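Local atomic coordinates of 2,3-dihydroxybenzoate-AMP ligase (Mycobacterium smegmatis, PDB entry 5KEI), a protein that belongs to the ANL superfamily of AMP-binding enzymes, with a large AMP-binding domain and a smaller C-terminal domain. Residues R364-R378 with F441-T453. Residues are numbered along the deposited sequence; the frame is centred on the assembly and turned at random.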
loop_
_atom_site.group_PDB
_atom_site.type_symbol
_atom_site.label_atom_id
_atom_site.label_comp_id
_atom_site.label_asym_id
_atom_site.label_seq_id
_atom_site.Cartn_x
_atom_site.Cartn_y
_atom_site.Cartn_z
ATOM N N ARG A 364 9.740 18.321 -5.820
ATOM C CA ARG A 364 11.192 18.163 -5.738
ATOM C C ARG A 364 11.774 19.099 -4.665
ATOM O O ARG A 364 11.118 20.057 -4.223
ATOM C CB ARG A 364 11.833 18.406 -7.106
ATOM C CG ARG A 364 11.252 17.549 -8.264
ATOM C CD ARG A 364 10.956 16.108 -7.843
ATOM N NE ARG A 364 11.081 15.119 -8.921
ATOM C CZ ARG A 364 10.064 14.455 -9.464
ATOM N NH1 ARG A 364 8.826 14.672 -9.047
ATOM N NH2 ARG A 364 10.288 13.565 -10.426
ATOM N N ILE A 365 12.992 18.805 -4.222
ATOM C CA ILE A 365 13.560 19.464 -3.044
ATOM C C ILE A 365 13.775 20.976 -3.217
ATOM O O ILE A 365 13.492 21.761 -2.303
ATOM C CB ILE A 365 14.890 18.813 -2.634
ATOM C CG1 ILE A 365 14.638 17.395 -2.128
ATOM C CG2 ILE A 365 15.577 19.625 -1.545
ATOM C CD1 ILE A 365 13.647 17.320 -1.024
ATOM N N GLY A 366 14.229 21.414 -4.381
ATOM C CA GLY A 366 14.370 22.855 -4.552
ATOM C C GLY A 366 13.141 23.653 -4.977
ATOM O O GLY A 366 13.243 24.855 -5.202
ATOM N N ASP A 367 11.983 23.002 -5.093
ATOM C CA ASP A 367 10.817 23.609 -5.750
ATOM C C ASP A 367 10.281 24.867 -5.087
ATOM O O ASP A 367 10.259 24.957 -3.859
ATOM C CB ASP A 367 9.682 22.597 -5.851
ATOM C CG ASP A 367 9.826 21.720 -7.038
ATOM O OD1 ASP A 367 10.710 22.048 -7.858
ATOM O OD2 ASP A 367 9.064 20.733 -7.163
ATOM N N PRO A 368 9.825 25.834 -5.911
ATOM C CA PRO A 368 9.253 27.099 -5.438
ATOM C C PRO A 368 8.087 26.911 -4.476
ATOM O O PRO A 368 7.330 25.962 -4.617
ATOM C CB PRO A 368 8.786 27.783 -6.734
ATOM C CG PRO A 368 8.877 26.775 -7.791
ATOM C CD PRO A 368 9.940 25.821 -7.377
ATOM N N PRO A 369 7.944 27.825 -3.507
ATOM C CA PRO A 369 6.907 27.735 -2.472
ATOM C C PRO A 369 5.484 27.536 -3.023
ATOM O O PRO A 369 4.698 26.825 -2.395
ATOM C CB PRO A 369 7.031 29.081 -1.740
ATOM C CG PRO A 369 8.486 29.456 -1.917
ATOM C CD PRO A 369 8.815 29.003 -3.321
ATOM N N GLU A 370 5.161 28.135 -4.167
ATOM C CA GLU A 370 3.826 27.977 -4.733
ATOM C C GLU A 370 3.601 26.541 -5.200
ATOM O O GLU A 370 2.464 26.056 -5.213
ATOM C CB GLU A 370 3.581 28.961 -5.892
ATOM C CG GLU A 370 4.614 28.942 -7.015
ATOM C CD GLU A 370 5.819 29.870 -6.776
ATOM O OE1 GLU A 370 5.984 30.387 -5.641
ATOM O OE2 GLU A 370 6.600 30.080 -7.740
ATOM N N VAL A 371 4.687 25.863 -5.566
ATOM C CA VAL A 371 4.606 24.469 -5.982
ATOM C C VAL A 371 4.483 23.539 -4.763
ATOM O O VAL A 371 3.713 22.575 -4.792
ATOM C CB VAL A 371 5.812 24.086 -6.842
ATOM C CG1 VAL A 371 5.881 22.565 -7.058
ATOM C CG2 VAL A 371 5.716 24.795 -8.176
ATOM N N LEU A 372 5.212 23.855 -3.693
ATOM C CA LEU A 372 5.129 23.101 -2.447
ATOM C C LEU A 372 3.739 23.200 -1.808
ATOM O O LEU A 372 3.277 22.266 -1.155
ATOM C CB LEU A 372 6.170 23.596 -1.440
ATOM C CG LEU A 372 7.642 23.575 -1.838
ATOM C CD1 LEU A 372 8.527 24.059 -0.691
ATOM C CD2 LEU A 372 8.062 22.187 -2.298
ATOM N N GLU A 373 3.075 24.332 -2.002
ATOM C CA GLU A 373 1.856 24.617 -1.260
ATOM C C GLU A 373 0.591 24.359 -2.083
ATOM O O GLU A 373 -0.471 24.155 -1.513
ATOM C CB GLU A 373 1.874 26.066 -0.734
ATOM C CG GLU A 373 2.897 26.280 0.391
ATOM C CD GLU A 373 2.885 27.680 1.025
ATOM O OE1 GLU A 373 2.060 28.534 0.629
ATOM O OE2 GLU A 373 3.716 27.924 1.935
ATOM N N ASN A 374 0.692 24.327 -3.408
ATOM C CA ASN A 374 -0.521 24.176 -4.207
ATOM C C ASN A 374 -0.558 22.967 -5.128
ATOM O O ASN A 374 -1.493 22.839 -5.926
ATOM C CB ASN A 374 -0.755 25.427 -5.053
ATOM C CG ASN A 374 -0.935 26.661 -4.212
ATOM O OD1 ASN A 374 -2.045 26.986 -3.807
ATOM N ND2 ASN A 374 0.159 27.359 -3.943
ATOM N N THR A 375 0.458 22.105 -5.055
ATOM C CA THR A 375 0.486 20.907 -5.902
ATOM C C THR A 375 0.696 19.644 -5.073
ATOM O O THR A 375 1.151 19.708 -3.936
ATOM C CB THR A 375 1.602 20.977 -7.009
ATOM O OG1 THR A 375 2.900 20.751 -6.436
ATOM C CG2 THR A 375 1.584 22.325 -7.718
ATOM N N GLN A 376 0.368 18.492 -5.648
ATOM C CA GLN A 376 0.730 17.227 -5.023
ATOM C C GLN A 376 1.848 16.532 -5.827
ATOM O O GLN A 376 1.853 15.306 -5.957
ATOM C CB GLN A 376 -0.495 16.307 -4.887
ATOM C CG GLN A 376 -1.511 16.731 -3.827
ATOM C CD GLN A 376 -2.156 18.080 -4.104
ATOM O OE1 GLN A 376 -2.950 18.231 -5.049
ATOM N NE2 GLN A 376 -1.825 19.078 -3.267
ATOM N N GLY A 377 2.782 17.321 -6.366
ATOM C CA GLY A 377 3.988 16.784 -6.991
ATOM C C GLY A 377 3.882 16.306 -8.431
ATOM O O GLY A 377 2.940 16.655 -9.144
ATOM N N ARG A 378 4.864 15.529 -8.880
ATOM C CA ARG A 378 4.831 14.950 -10.221
ATOM C C ARG A 378 5.598 13.624 -10.140
ATOM O O ARG A 378 6.296 13.399 -9.139
ATOM C CB ARG A 378 5.411 15.932 -11.286
ATOM C CG ARG A 378 6.878 16.309 -11.116
ATOM C CD ARG A 378 7.369 17.341 -12.151
ATOM N NE ARG A 378 8.692 17.824 -11.762
ATOM C CZ ARG A 378 9.833 17.244 -12.119
ATOM N NH1 ARG A 378 9.813 16.184 -12.904
ATOM N NH2 ARG A 378 10.996 17.717 -11.693
ATOM N N PHE A 441 -1.667 20.568 -14.346
ATOM C CA PHE A 441 -1.626 21.925 -14.884
ATOM C C PHE A 441 -0.811 21.960 -16.182
ATOM O O PHE A 441 0.298 21.406 -16.250
ATOM C CB PHE A 441 -1.043 22.899 -13.856
ATOM C CG PHE A 441 -1.818 22.966 -12.569
ATOM C CD1 PHE A 441 -2.956 23.752 -12.472
ATOM C CD2 PHE A 441 -1.398 22.261 -11.452
ATOM C CE1 PHE A 441 -3.676 23.821 -11.285
ATOM C CE2 PHE A 441 -2.112 22.323 -10.261
ATOM C CZ PHE A 441 -3.252 23.102 -10.175
ATOM N N ALA A 442 -1.365 22.596 -17.213
ATOM C CA ALA A 442 -0.700 22.647 -18.520
ATOM C C ALA A 442 0.048 23.967 -18.740
ATOM O O ALA A 442 0.855 24.078 -19.651
ATOM C CB ALA A 442 -1.716 22.424 -19.643
ATOM N N ASP A 443 -0.221 24.949 -17.886
ATOM C CA ASP A 443 0.284 26.309 -18.063
ATOM C C ASP A 443 0.501 26.960 -16.681
ATOM O O ASP A 443 0.037 26.438 -15.667
ATOM C CB ASP A 443 -0.707 27.114 -18.925
ATOM C CG ASP A 443 -0.241 28.535 -19.213
ATOM O OD1 ASP A 443 0.966 28.835 -19.035
ATOM O OD2 ASP A 443 -1.095 29.361 -19.619
ATOM N N GLY A 444 1.214 28.083 -16.637
ATOM C CA GLY A 444 1.483 28.772 -15.391
ATOM C C GLY A 444 2.722 28.260 -14.674
ATOM O O GLY A 444 3.473 27.437 -15.219
ATOM N N PRO A 445 2.943 28.742 -13.435
ATOM C CA PRO A 445 4.092 28.333 -12.610
ATOM C C PRO A 445 3.934 26.933 -12.008
ATOM O O PRO A 445 4.929 26.360 -11.541
ATOM C CB PRO A 445 4.136 29.404 -11.514
ATOM C CG PRO A 445 2.724 29.892 -11.404
ATOM C CD PRO A 445 2.141 29.805 -12.793
ATOM N N LEU A 446 2.711 26.396 -12.039
ATOM C CA LEU A 446 2.436 25.047 -11.535
ATOM C C LEU A 446 2.406 24.034 -12.671
ATOM O O LEU A 446 1.976 22.896 -12.483
ATOM C CB LEU A 446 1.105 25.000 -10.772
ATOM C CG LEU A 446 0.863 26.057 -9.690
ATOM C CD1 LEU A 446 -0.462 25.812 -8.990
ATOM C CD2 LEU A 446 2.015 26.115 -8.683
ATOM N N ALA A 447 2.868 24.449 -13.844
ATOM C CA ALA A 447 2.865 23.585 -15.024
ATOM C C ALA A 447 3.681 22.313 -14.810
ATOM O O ALA A 447 4.793 22.361 -14.294
ATOM C CB ALA A 447 3.398 24.344 -16.230
ATOM N N GLY A 448 3.129 21.175 -15.223
ATOM C CA GLY A 448 3.813 19.898 -15.076
ATOM C C GLY A 448 3.388 19.149 -13.825
ATOM O O GLY A 448 3.609 17.939 -13.699
ATOM N N TYR A 449 2.765 19.867 -12.896
ATOM C CA TYR A 449 2.425 19.286 -11.609
ATOM C C TYR A 449 0.962 18.852 -11.539
ATOM O O TYR A 449 0.107 19.328 -12.293
ATOM C CB TYR A 449 2.781 20.267 -10.483
ATOM C CG TYR A 449 4.281 20.309 -10.261
ATOM C CD1 TYR A 449 4.880 19.515 -9.287
ATOM C CD2 TYR A 449 5.108 21.107 -11.064
ATOM C CE1 TYR A 449 6.266 19.520 -9.095
ATOM C CE2 TYR A 449 6.496 21.118 -10.889
ATOM C CZ TYR A 449 7.073 20.315 -9.901
ATOM O OH TYR A 449 8.448 20.317 -9.708
ATOM N N LEU A 450 0.708 17.912 -10.638
ATOM C CA LEU A 450 -0.616 17.368 -10.405
ATOM C C LEU A 450 -1.372 18.100 -9.303
ATOM O O LEU A 450 -0.768 18.582 -8.347
ATOM C CB LEU A 450 -0.507 15.891 -10.031
ATOM C CG LEU A 450 -0.197 14.928 -11.164
ATOM C CD1 LEU A 450 -0.231 13.490 -10.646
ATOM C CD2 LEU A 450 -1.194 15.135 -12.287
ATOM N N GLU A 451 -2.695 18.166 -9.428
ATOM C CA GLU A 451 -3.543 18.488 -8.279
ATOM C C GLU A 451 -4.656 17.461 -8.103
ATOM O O GLU A 451 -5.377 17.156 -9.053
ATOM C CB GLU A 451 -4.164 19.868 -8.404
ATOM C CG GLU A 451 -5.118 20.152 -7.254
ATOM C CD GLU A 451 -5.777 21.511 -7.342
ATOM O OE1 GLU A 451 -6.016 21.984 -8.474
ATOM O OE2 GLU A 451 -6.041 22.105 -6.276
ATOM N N VAL A 452 -4.786 16.931 -6.887
ATOM C CA VAL A 452 -5.821 15.948 -6.565
ATOM C C VAL A 452 -7.083 16.677 -6.137
ATOM O O VAL A 452 -7.052 17.479 -5.196
ATOM C CB VAL A 452 -5.382 14.981 -5.432
ATOM C CG1 VAL A 452 -6.519 14.078 -5.056
ATOM C CG2 VAL A 452 -4.156 14.153 -5.843
ATOM N N THR A 453 -8.189 16.410 -6.825
ATOM C CA THR A 453 -9.407 17.181 -6.614
ATOM C C THR A 453 -10.471 16.330 -5.931
ATOM O O THR A 453 -11.466 16.849 -5.429
ATOM C CB THR A 453 -9.946 17.737 -7.936
ATOM O OG1 THR A 453 -10.301 16.652 -8.798
ATOM C CG2 THR A 453 -8.885 18.593 -8.625
HETATM O O HOH W 1 11.396 20.487 -10.079
#
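Tyr449 OH is met by three partners: OD2 of Asp367 at 2.7 Å, a weak bond; NE of Arg378, whose N-H makes a weak bond at 3.2 Å, coming in near the guanidinium plane; and a water molecule. The same water donates to Asp367 OD1 and accepts from Arg378 NH2, tying both charged groups to the phenol, whose acidity the neighbouring carboxylate and guanidinium could shift in opposing senses. Asp367 OD2 is fixed in turn by Arg364 N (2.8 Å), which approaches from above the carboxylate plane.

Opposite faces of the Tyr449 ring are covered by CH-pi contacts. Val371 CG1 stands 3.8 Å from the centroid and 14° off the normal, while Arg378 CD lies 4.0 Å from it on the other side. With CG set between its backbone N and carbonyl carbon (chi1 63°) and the chain then extended, Arg378 runs over the ring until NE reaches the hydroxyl. At the root of the ring, Thr375 CG2 packs against Tyr449 CB (3.6 Å) and Leu446 CD2.

Backbone pairing holds the other end: Gln376 N donates to Leu450 O, and Leu450 N returns a nearly straight bond (173°) to Gly377 O. The Gln376 side chain brings OE1 to Val452 N (2.9 Å), which lies in the plane of the Gln376 side-chain carbonyl; a side chain thus takes over a strand amide.

This joins helix 369-374 and the loop after it to strand 450-455, an outer strand of the four-stranded antiparallel sheet, where it pairs with strand 432-440; Gln376 NE2 also binds Gln351 of strand 349-354, and Arg378 begins the last strand of the nine-stranded sheet.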